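Local coordinates for D-3-phosphoglycerate dehydrogenase oxidoreductase protein (Ralstonia solanacearum, PDB 3GG9) that probably oxidises D-3-phosphoglycerate with NAD as a D-isomer-specific 2-hydroxyacid dehydrogenase, at residues I55-R60 and G86-L91; K73-T78 and V99-G104; S208-F213 and V235-R240. One frame throughout, in Å; residues are numbered along the deposited sequence.

How the contacts relate
Contacts 1 and 2 lie about 11 Å apart, centre to centre, in the five-stranded parallel sheet domain, and their segments alternate along the chain: 55-60, 73-78, 86-91, 99-104. Contact 2 pairs neighbouring strands 74-77 and 100-102, while contact 1 joins the loops after strands 51-54 and 74-77. The two touch directly, Arg56 NH2 lying 2.7 Å from Thr78 O. Contact 3 follows later in the chain, between helices 209-215 and 235-238 of the domain with the seven-stranded sheet, assigned to NAD binding. Its centre is about 31 Å from that of contact 1 and about 40 Å from that of contact 2. By their sheets, contacts 1 and 2 belong to one domain of this two-domain dehydrogenase and contact 3 to the other.

Contact 1. Residues I55-R60 and G86-L91; sequences IRERTR and GGHIDL
Thr59 O receives the N-H of His88 ND1 at 2.8 Å, with an N-H...O angle of 156° and the oxygen near the plane of the imidazole. The bond ties together two loops that follow adjacent parallel strands, 51-54 and 74-77, in the smaller sheet of the dehydrogenase; the first loop opens with a type II' beta turn from Ile55 to Arg58. With CG between its backbone N and carbonyl carbon (chi1 80°), His88 carries its ring into the hollow of this loop. There Glu57 CA stands over one face, 4.0 Å from the ring centroid and only 6° off the normal, a CH-pi contact. Ile89 CG1 lies over the opposite face, nearer the rim, and with the in-plane bond this restricts rotation of the imidazole. The Glu57 carboxylate lies obliquely to the ring, and its OE1 reaches His88 CD2 at 3.4 Å. Arg56 NE pairs with a bound sulfate and its NH2, besides Thr78 O, bonds Arg80 O, whereas Arg56 O accepts from Gln77 NE2. Beyond the ring the backbones close up: Arg60 CA makes a CA-H...O contact with His88 O at 3.2 Å, and Arg60 NH2 comes within 3.8 Å of His88 CA.

Contact 2. Residues K73-T78 and V99-G104; sequences KIISQT and VVVLEG
With chi1 near -65° in both Ile74 and Ile75, CG1 lies beside the backbone N and CG2 beside the carbonyl carbon, which brings Ile74 against Val100 and Leu102, and Ile75 against Val99. For Ile74 this puts CG1 3.8 Å from Val100 CG2, the two side chains lying side by side, and CG2 3.7 Å from Leu102 CD1. For Ile75 it sends CG1 back along the strand, and CD1 meets Val99 CG1 at 3.8 Å on the face that carries Ile75 and Val101. The strands carrying these groups, 74-77 and 100-102, are parallel, their axes 4.6 Å apart at closest approach and inclined by 18°. They are the two strands of a beta-alpha-beta unit whose crossover contains helix 91-97. Four backbone hydrogen bonds fix the register of Ile74 with Val100, Ile75 with Val101 and Ser76 with Leu102. Val100 N donates to Lys73 O, Val100 O accepts from Ile75 N, Leu102 N donates to Ile75 O at 2.7 Å, and Leu102 O accepts from Gln77 N. The Gln77 chain bends at chi2 (57°), and its NE2 donates to Thr78 O at 2.9 Å. The buried hydroxyl of Ser76 packs near Leu102 CB and is satisfied by Ala316 O of helix 306-324. That helix covers the face of Ile74, Ser76 and Leu102 through Ile320 and Ile323, helix 91-97 meets Ile75 and Val101 through Cys94, and strand 51-54 flanks strand 74-77 on the side away from strand 100-102.

Contact 3. Residues S208-F213 and V235-R240; sequences SKDALF and VADLTR
The polar part of this contact is a salt-bridge network of Lys209, Asp210, Asp237 and Arg240 between two short helices of the Rossmann-like NAD-binding domain. The extended Lys209 chain crosses Asp237 at about a right angle and brings NZ to 3.4 Å from Asp237 OD1. A water bridges the same pair, accepting from Lys209 NZ and donating to Asp237 OD2, while NZ also bonds Ile232 O. Bent at chi2 and chi3, Arg240 folds back so that NH1 donates to OD2 of Asp237, three residues earlier, at 2.9 Å, within the guanidinium plane. In the modelled conformers the carboxylate of Asp210 instead stacks over a guanidinium face, their planes 26° apart; OD2 sits 3.4 Å from Arg240 NH1, a purely electrostatic pairing. Arg240 NH1 is thus shared by two acids, one over the guanidinium face and one at its edge; their nearest oxygens, Asp210 OD2 and Asp237 OD2, are 4.4 Å apart, and the arginine charge probably offsets their repulsion.

Aromatic and apolar packing forms the inner part. Asp237 CB stands over the Phe213 ring, 3.9 Å from the centroid and 4° off the normal, a CH-pi contact; Leu238 CD2 approaches Phe213 CE2 at 4.2 Å.

Around this pair of helices, Phe213 also packs on Leu219 of strand 218-221, Lys209 rests on Trp189 of strand 185-189, and Leu238 touches Ala264 of helix 260-267.

Contact 1. Residues I55-R60 and G86-L91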
loop_
_atom_site.group_PDB
_atom_site.type_symbol
_atom_site.label_atom_id
_atom_site.label_comp_id
_atom_site.label_asym_id
_atom_site.label_seq_id
_atom_site.Cartn_x
_atom_site.Cartn_y
_atom_site.Cartn_z
ATOM N N ILE A 55 -19.433 -13.259 12.232
ATOM C CA ILE A 55 -18.176 -12.653 11.806
ATOM C C ILE A 55 -18.141 -11.214 12.287
ATOM O O ILE A 55 -18.793 -10.337 11.719
ATOM C CB ILE A 55 -17.967 -12.742 10.276
ATOM C CG1 ILE A 55 -18.147 -14.184 9.788
ATOM C CG2 ILE A 55 -16.596 -12.148 9.871
ATOM C CD1 ILE A 55 -17.881 -14.396 8.299
ATOM N N ARG A 56 -17.386 -11.008 13.359
ATOM C CA ARG A 56 -17.233 -9.698 13.971
ATOM C C ARG A 56 -18.574 -8.985 14.176
ATOM O O ARG A 56 -19.501 -9.570 14.724
ATOM C CB ARG A 56 -16.195 -8.870 13.198
ATOM C CG ARG A 56 -14.790 -9.482 13.297
ATOM C CD ARG A 56 -14.364 -9.675 14.753
ATOM N NE ARG A 56 -14.493 -8.443 15.537
ATOM C CZ ARG A 56 -15.195 -8.315 16.664
ATOM N NH1 ARG A 56 -15.246 -7.141 17.275
ATOM N NH2 ARG A 56 -15.838 -9.350 17.188
ATOM N N GLU A 57 -18.700 -7.744 13.717
ATOM C CA GLU A 57 -19.965 -7.019 13.887
ATOM C C GLU A 57 -20.831 -6.943 12.633
ATOM O O GLU A 57 -21.659 -6.037 12.507
ATOM C CB GLU A 57 -19.706 -5.608 14.429
ATOM C CG GLU A 57 -18.915 -5.569 15.739
ATOM C CD GLU A 57 -19.496 -4.574 16.750
ATOM O OE1 GLU A 57 -19.266 -4.755 17.970
ATOM O OE2 GLU A 57 -20.195 -3.622 16.331
ATOM N N ARG A 58 -20.657 -7.886 11.708
ATOM C CA ARG A 58 -21.372 -7.825 10.424
ATOM C C ARG A 58 -22.911 -7.955 10.523
ATOM O O ARG A 58 -23.646 -7.400 9.685
ATOM C CB ARG A 58 -20.795 -8.845 9.430
ATOM C CG ARG A 58 -19.329 -8.573 9.027
ATOM C CD ARG A 58 -18.836 -9.535 7.965
ATOM N NE ARG A 58 -17.400 -9.367 7.765
ATOM C CZ ARG A 58 -16.591 -10.198 7.099
ATOM N NH1 ARG A 58 -17.010 -11.308 6.526
ATOM N NH2 ARG A 58 -15.314 -9.906 7.032
ATOM N N THR A 59 -23.380 -8.696 11.527
ATOM C CA THR A 59 -24.813 -8.883 11.795
ATOM C C THR A 59 -25.091 -8.530 13.255
ATOM O O THR A 59 -24.350 -8.942 14.154
ATOM C CB THR A 59 -25.282 -10.336 11.474
ATOM O OG1 THR A 59 -25.324 -10.516 10.056
ATOM C CG2 THR A 59 -26.696 -10.620 12.018
ATOM N N ARG A 60 -26.126 -7.720 13.488
ATOM C CA ARG A 60 -26.556 -7.473 14.862
ATOM C C ARG A 60 -27.663 -8.418 15.308
ATOM O O ARG A 60 -28.541 -8.767 14.525
ATOM C CB ARG A 60 -26.940 -6.014 15.134
ATOM C CG ARG A 60 -27.497 -5.198 13.991
ATOM C CD ARG A 60 -27.780 -3.752 14.448
ATOM N NE ARG A 60 -26.695 -3.210 15.275
ATOM C CZ ARG A 60 -26.774 -2.983 16.587
ATOM N NH1 ARG A 60 -27.900 -3.237 17.249
ATOM N NH2 ARG A 60 -25.719 -2.508 17.239
ATOM N N GLY A 86 -25.644 -0.697 23.832
ATOM C CA GLY A 86 -25.559 -0.986 22.415
ATOM C C GLY A 86 -24.844 -2.319 22.311
ATOM O O GLY A 86 -25.257 -3.298 22.946
ATOM N N GLY A 87 -23.758 -2.357 21.538
ATOM C CA GLY A 87 -23.086 -3.619 21.204
ATOM C C GLY A 87 -23.940 -4.337 20.179
ATOM O O GLY A 87 -25.167 -4.173 20.170
ATOM N N HIS A 88 -23.332 -5.141 19.312
ATOM C CA HIS A 88 -24.112 -5.754 18.240
ATOM C C HIS A 88 -24.896 -6.999 18.695
ATOM O O HIS A 88 -25.701 -7.537 17.947
ATOM C CB HIS A 88 -23.244 -6.027 17.008
ATOM C CG HIS A 88 -22.415 -7.264 17.117
ATOM N ND1 HIS A 88 -22.717 -8.417 16.428
ATOM C CD2 HIS A 88 -21.303 -7.535 17.841
ATOM C CE1 HIS A 88 -21.826 -9.346 16.722
ATOM N NE2 HIS A 88 -20.956 -8.837 17.575
ATOM N N ILE A 89 -24.666 -7.449 19.929
ATOM C CA ILE A 89 -25.479 -8.536 20.492
ATOM C C ILE A 89 -26.193 -8.102 21.784
ATOM O O ILE A 89 -25.550 -7.679 22.747
ATOM C CB ILE A 89 -24.676 -9.851 20.747
ATOM C CG1 ILE A 89 -23.943 -10.316 19.484
ATOM C CG2 ILE A 89 -25.613 -10.978 21.224
ATOM C CD1 ILE A 89 -22.916 -11.393 19.763
ATOM N N ASP A 90 -27.523 -8.205 21.791
ATOM C CA ASP A 90 -28.318 -7.949 23.005
ATOM C C ASP A 90 -28.149 -9.127 23.976
ATOM O O ASP A 90 -28.847 -10.147 23.868
ATOM C CB ASP A 90 -29.787 -7.734 22.624
ATOM C CG ASP A 90 -30.639 -7.186 23.777
ATOM O OD1 ASP A 90 -30.257 -7.284 24.963
ATOM O OD2 ASP A 90 -31.729 -6.666 23.483
ATOM N N LEU A 91 -27.199 -8.986 24.904
ATOM C CA LEU A 91 -26.792 -10.077 25.782
ATOM C C LEU A 91 -27.873 -10.448 26.790
ATOM O O LEU A 91 -28.044 -11.626 27.122
ATOM C CB LEU A 91 -25.493 -9.722 26.519
ATOM C CG LEU A 91 -24.274 -9.543 25.614
ATOM C CD1 LEU A 91 -23.022 -9.259 26.438
ATOM C CD2 LEU A 91 -24.071 -10.779 24.746
#

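Contact 2. Residues K73-T78 and V99-G104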
loop_
_atom_site.group_PDB
_atom_site.type_symbol
_atom_site.label_atom_id
_atom_site.label_comp_id
_atom_site.label_asym_id
_atom_site.label_seq_id
_atom_site.Cartn_x
_atom_site.Cartn_y
_atom_site.Cartn_z
ATOM N N LYS A 73 -29.518 -22.101 20.273
ATOM C CA LYS A 73 -28.943 -22.418 21.578
ATOM C C LYS A 73 -27.623 -21.695 21.849
ATOM O O LYS A 73 -27.309 -21.379 23.002
ATOM C CB LYS A 73 -28.729 -23.927 21.700
ATOM C CG LYS A 73 -30.022 -24.740 21.669
ATOM C CD LYS A 73 -29.774 -26.207 21.985
ATOM C CE LYS A 73 -29.582 -27.033 20.728
ATOM N NZ LYS A 73 -30.200 -28.377 20.887
ATOM N N ILE A 74 -26.850 -21.464 20.787
ATOM C CA ILE A 74 -25.502 -20.903 20.872
ATOM C C ILE A 74 -25.289 -19.807 19.824
ATOM O O ILE A 74 -25.632 -19.976 18.655
ATOM C CB ILE A 74 -24.436 -22.019 20.643
ATOM C CG1 ILE A 74 -24.464 -23.039 21.785
ATOM C CG2 ILE A 74 -23.032 -21.426 20.482
ATOM C CD1 ILE A 74 -23.877 -24.434 21.422
ATOM N N ILE A 75 -24.731 -18.681 20.254
ATOM C CA ILE A 75 -24.107 -17.733 19.341
ATOM C C ILE A 75 -22.619 -17.753 19.649
ATOM O O ILE A 75 -22.207 -17.538 20.803
ATOM C CB ILE A 75 -24.667 -16.316 19.507
ATOM C CG1 ILE A 75 -26.141 -16.284 19.098
ATOM C CG2 ILE A 75 -23.882 -15.300 18.632
ATOM C CD1 ILE A 75 -26.888 -15.110 19.707
ATOM N N SER A 76 -21.817 -18.060 18.631
ATOM C CA SER A 76 -20.367 -18.051 18.792
ATOM C C SER A 76 -19.758 -16.883 18.019
ATOM O O SER A 76 -19.827 -16.837 16.797
ATOM C CB SER A 76 -19.739 -19.379 18.339
ATOM O OG SER A 76 -18.402 -19.437 18.816
ATOM N N GLN A 77 -19.170 -15.954 18.767
ATOM C CA GLN A 77 -18.629 -14.711 18.251
ATOM C C GLN A 77 -17.159 -14.860 17.933
ATOM O O GLN A 77 -16.367 -15.275 18.803
ATOM C CB GLN A 77 -18.784 -13.611 19.307
ATOM C CG GLN A 77 -18.352 -12.244 18.862
ATOM C CD GLN A 77 -19.106 -11.824 17.632
ATOM O OE1 GLN A 77 -20.325 -11.777 17.626
ATOM N NE2 GLN A 77 -18.382 -11.562 16.567
ATOM N N THR A 78 -16.799 -14.505 16.697
ATOM C CA THR A 78 -15.397 -14.359 16.313
ATOM C C THR A 78 -14.904 -13.049 16.936
ATOM O O THR A 78 -15.557 -12.017 16.803
ATOM C CB THR A 78 -15.198 -14.354 14.754
ATOM O OG1 THR A 78 -16.033 -13.356 14.161
ATOM C CG2 THR A 78 -15.481 -15.729 14.131
ATOM N N VAL A 99 -29.885 -18.451 25.599
ATOM C CA VAL A 99 -28.950 -18.566 24.473
ATOM C C VAL A 99 -27.574 -18.129 24.961
ATOM O O VAL A 99 -27.411 -16.976 25.380
ATOM C CB VAL A 99 -29.404 -17.689 23.279
ATOM C CG1 VAL A 99 -28.320 -17.630 22.182
ATOM C CG2 VAL A 99 -30.700 -18.231 22.704
ATOM N N VAL A 100 -26.597 -19.045 24.947
ATOM C CA VAL A 100 -25.253 -18.680 25.389
ATOM C C VAL A 100 -24.473 -17.973 24.292
ATOM O O VAL A 100 -24.514 -18.369 23.128
ATOM C CB VAL A 100 -24.422 -19.862 26.011
ATOM C CG1 VAL A 100 -25.052 -20.320 27.312
ATOM C CG2 VAL A 100 -24.260 -21.019 25.043
ATOM N N VAL A 101 -23.788 -16.902 24.671
ATOM C CA VAL A 101 -22.934 -16.176 23.746
ATOM C C VAL A 101 -21.493 -16.529 24.063
ATOM O O VAL A 101 -21.023 -16.333 25.185
ATOM C CB VAL A 101 -23.182 -14.658 23.795
ATOM C CG1 VAL A 101 -22.162 -13.916 22.923
ATOM C CG2 VAL A 101 -24.611 -14.348 23.325
ATOM N N LEU A 102 -20.798 -17.079 23.070
ATOM C CA LEU A 102 -19.421 -17.518 23.261
ATOM C C LEU A 102 -18.478 -16.448 22.733
ATOM O O LEU A 102 -18.722 -15.875 21.674
ATOM C CB LEU A 102 -19.174 -18.861 22.567
ATOM C CG LEU A 102 -20.221 -19.960 22.809
ATOM C CD1 LEU A 102 -19.764 -21.270 22.245
ATOM C CD2 LEU A 102 -20.565 -20.117 24.274
ATOM N N GLU A 103 -17.429 -16.160 23.495
ATOM C CA GLU A 103 -16.532 -15.055 23.180
ATOM C C GLU A 103 -15.231 -15.609 22.656
ATOM O O GLU A 103 -14.644 -16.528 23.253
ATOM C CB GLU A 103 -16.280 -14.182 24.416
ATOM C CG GLU A 103 -15.312 -13.018 24.179
ATOM C CD GLU A 103 -15.370 -11.953 25.251
ATOM O OE1 GLU A 103 -15.236 -10.754 24.900
ATOM O OE2 GLU A 103 -15.550 -12.310 26.439
ATOM N N GLY A 104 -14.793 -15.065 21.527
ATOM C CA GLY A 104 -13.509 -15.432 20.978
ATOM C C GLY A 104 -12.391 -14.538 21.457
ATOM O O GLY A 104 -12.545 -13.766 22.403
#

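Contact 3. Residues S208-F213 and V235-R240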
loop_
_atom_site.group_PDB
_atom_site.type_symbol
_atom_site.label_atom_id
_atom_site.label_comp_id
_atom_site.label_asym_id
_atom_site.label_seq_id
_atom_site.Cartn_x
_atom_site.Cartn_y
_atom_site.Cartn_z
ATOM N N SER A 208 -1.926 18.845 22.711
ATOM C CA SER A 208 -3.362 18.752 22.851
ATOM C C SER A 208 -3.911 18.007 21.652
ATOM O O SER A 208 -3.195 17.752 20.682
ATOM C CB SER A 208 -3.980 20.151 22.907
ATOM O OG SER A 208 -3.623 20.908 21.772
ATOM N N LYS A 209 -5.181 17.653 21.739
ATOM C CA LYS A 209 -5.919 17.115 20.607
ATOM C C LYS A 209 -5.818 18.042 19.400
ATOM O O LYS A 209 -5.535 17.585 18.293
ATOM C CB LYS A 209 -7.376 16.908 21.007
ATOM C CG LYS A 209 -8.238 16.277 19.956
ATOM C CD LYS A 209 -9.626 16.122 20.541
ATOM C CE LYS A 209 -10.668 16.022 19.471
ATOM N NZ LYS A 209 -12.008 16.145 20.102
ATOM N N ASP A 210 -6.022 19.337 19.630
ATOM C CA ASP A 210 -5.873 20.363 18.592
ATOM C C ASP A 210 -4.500 20.321 17.915
ATOM O O ASP A 210 -4.402 20.451 16.698
ATOM C CB ASP A 210 -6.100 21.770 19.168
ATOM C CG ASP A 210 -7.504 21.978 19.717
ATOM O OD1 ASP A 210 -7.817 23.130 20.092
ATOM O OD2 ASP A 210 -8.295 21.012 19.786
ATOM N N ALA A 211 -3.444 20.146 18.712
ATOM C CA ALA A 211 -2.063 20.078 18.220
ATOM C C ALA A 211 -1.811 18.868 17.312
ATOM O O ALA A 211 -1.026 18.945 16.362
ATOM C CB ALA A 211 -1.082 20.053 19.398
ATOM N N LEU A 212 -2.475 17.761 17.623
ATOM C CA LEU A 212 -2.369 16.535 16.837
ATOM C C LEU A 212 -2.883 16.729 15.425
ATOM O O LEU A 212 -2.243 16.308 14.469
ATOM C CB LEU A 212 -3.119 15.396 17.524
ATOM C CG LEU A 212 -2.875 13.989 16.972
ATOM C CD1 LEU A 212 -1.560 13.405 17.544
ATOM C CD2 LEU A 212 -4.063 13.120 17.341
ATOM N N PHE A 213 -4.029 17.388 15.306
ATOM C CA PHE A 213 -4.659 17.633 14.010
ATOM C C PHE A 213 -3.932 18.691 13.167
ATOM O O PHE A 213 -3.872 18.576 11.938
ATOM C CB PHE A 213 -6.149 17.999 14.210
ATOM C CG PHE A 213 -7.032 16.809 14.512
ATOM C CD1 PHE A 213 -7.276 16.414 15.820
ATOM C CD2 PHE A 213 -7.583 16.057 13.478
ATOM C CE1 PHE A 213 -8.079 15.295 16.103
ATOM C CE2 PHE A 213 -8.376 14.939 13.748
ATOM C CZ PHE A 213 -8.638 14.562 15.061
ATOM N N VAL A 235 -15.886 18.159 12.558
ATOM C CA VAL A 235 -15.439 18.921 11.391
ATOM C C VAL A 235 -14.422 19.992 11.766
ATOM O O VAL A 235 -13.531 20.275 10.981
ATOM C CB VAL A 235 -16.620 19.628 10.629
ATOM C CG1 VAL A 235 -16.110 20.414 9.432
ATOM C CG2 VAL A 235 -17.587 18.629 10.140
ATOM N N ALA A 236 -14.550 20.585 12.953
ATOM C CA ALA A 236 -13.593 21.602 13.396
ATOM C C ALA A 236 -12.196 20.991 13.528
ATOM O O ALA A 236 -11.205 21.592 13.092
ATOM C CB ALA A 236 -14.030 22.241 14.715
ATOM N N ASP A 237 -12.133 19.793 14.104
ATOM C CA ASP A 237 -10.871 19.046 14.233
ATOM C C ASP A 237 -10.242 18.740 12.875
ATOM O O ASP A 237 -9.057 18.969 12.663
ATOM C CB ASP A 237 -11.110 17.725 14.972
ATOM C CG ASP A 237 -11.519 17.922 16.428
ATOM O OD1 ASP A 237 -12.393 17.161 16.908
ATOM O OD2 ASP A 237 -10.960 18.823 17.089
ATOM N N LEU A 238 -11.027 18.153 11.972
ATOM C CA LEU A 238 -10.549 17.839 10.621
ATOM C C LEU A 238 -10.131 19.072 9.812
ATOM O O LEU A 238 -9.143 19.032 9.096
ATOM C CB LEU A 238 -11.619 17.045 9.861
ATOM C CG LEU A 238 -11.910 15.644 10.397
ATOM C CD1 LEU A 238 -13.139 15.082 9.705
ATOM C CD2 LEU A 238 -10.692 14.704 10.238
ATOM N N THR A 239 -10.876 20.176 9.912
ATOM C CA THR A 239 -10.514 21.373 9.144
ATOM C C THR A 239 -9.307 22.124 9.732
ATOM O O THR A 239 -8.830 23.085 9.151
ATOM C CB THR A 239 -11.722 22.317 8.899
ATOM O OG1 THR A 239 -12.348 22.607 10.141
ATOM C CG2 THR A 239 -12.749 21.649 7.957
ATOM N N ARG A 240 -8.808 21.649 10.872
ATOM C CA ARG A 240 -7.561 22.109 11.477
ATOM C C ARG A 240 -6.359 21.521 10.730
ATOM O O ARG A 240 -5.245 22.054 10.787
ATOM C CB ARG A 240 -7.524 21.623 12.928
ATOM C CG ARG A 240 -6.805 22.506 13.904
ATOM C CD ARG A 240 -7.732 23.163 14.906
ATOM N NE ARG A 240 -8.629 22.211 15.558
ATOM C CZ ARG A 240 -9.461 22.523 16.548
ATOM N NH1 ARG A 240 -10.261 21.595 17.069
ATOM N NH2 ARG A 240 -9.496 23.763 17.018
HETATM O O HOH W 1 -12.509 19.002 19.392
#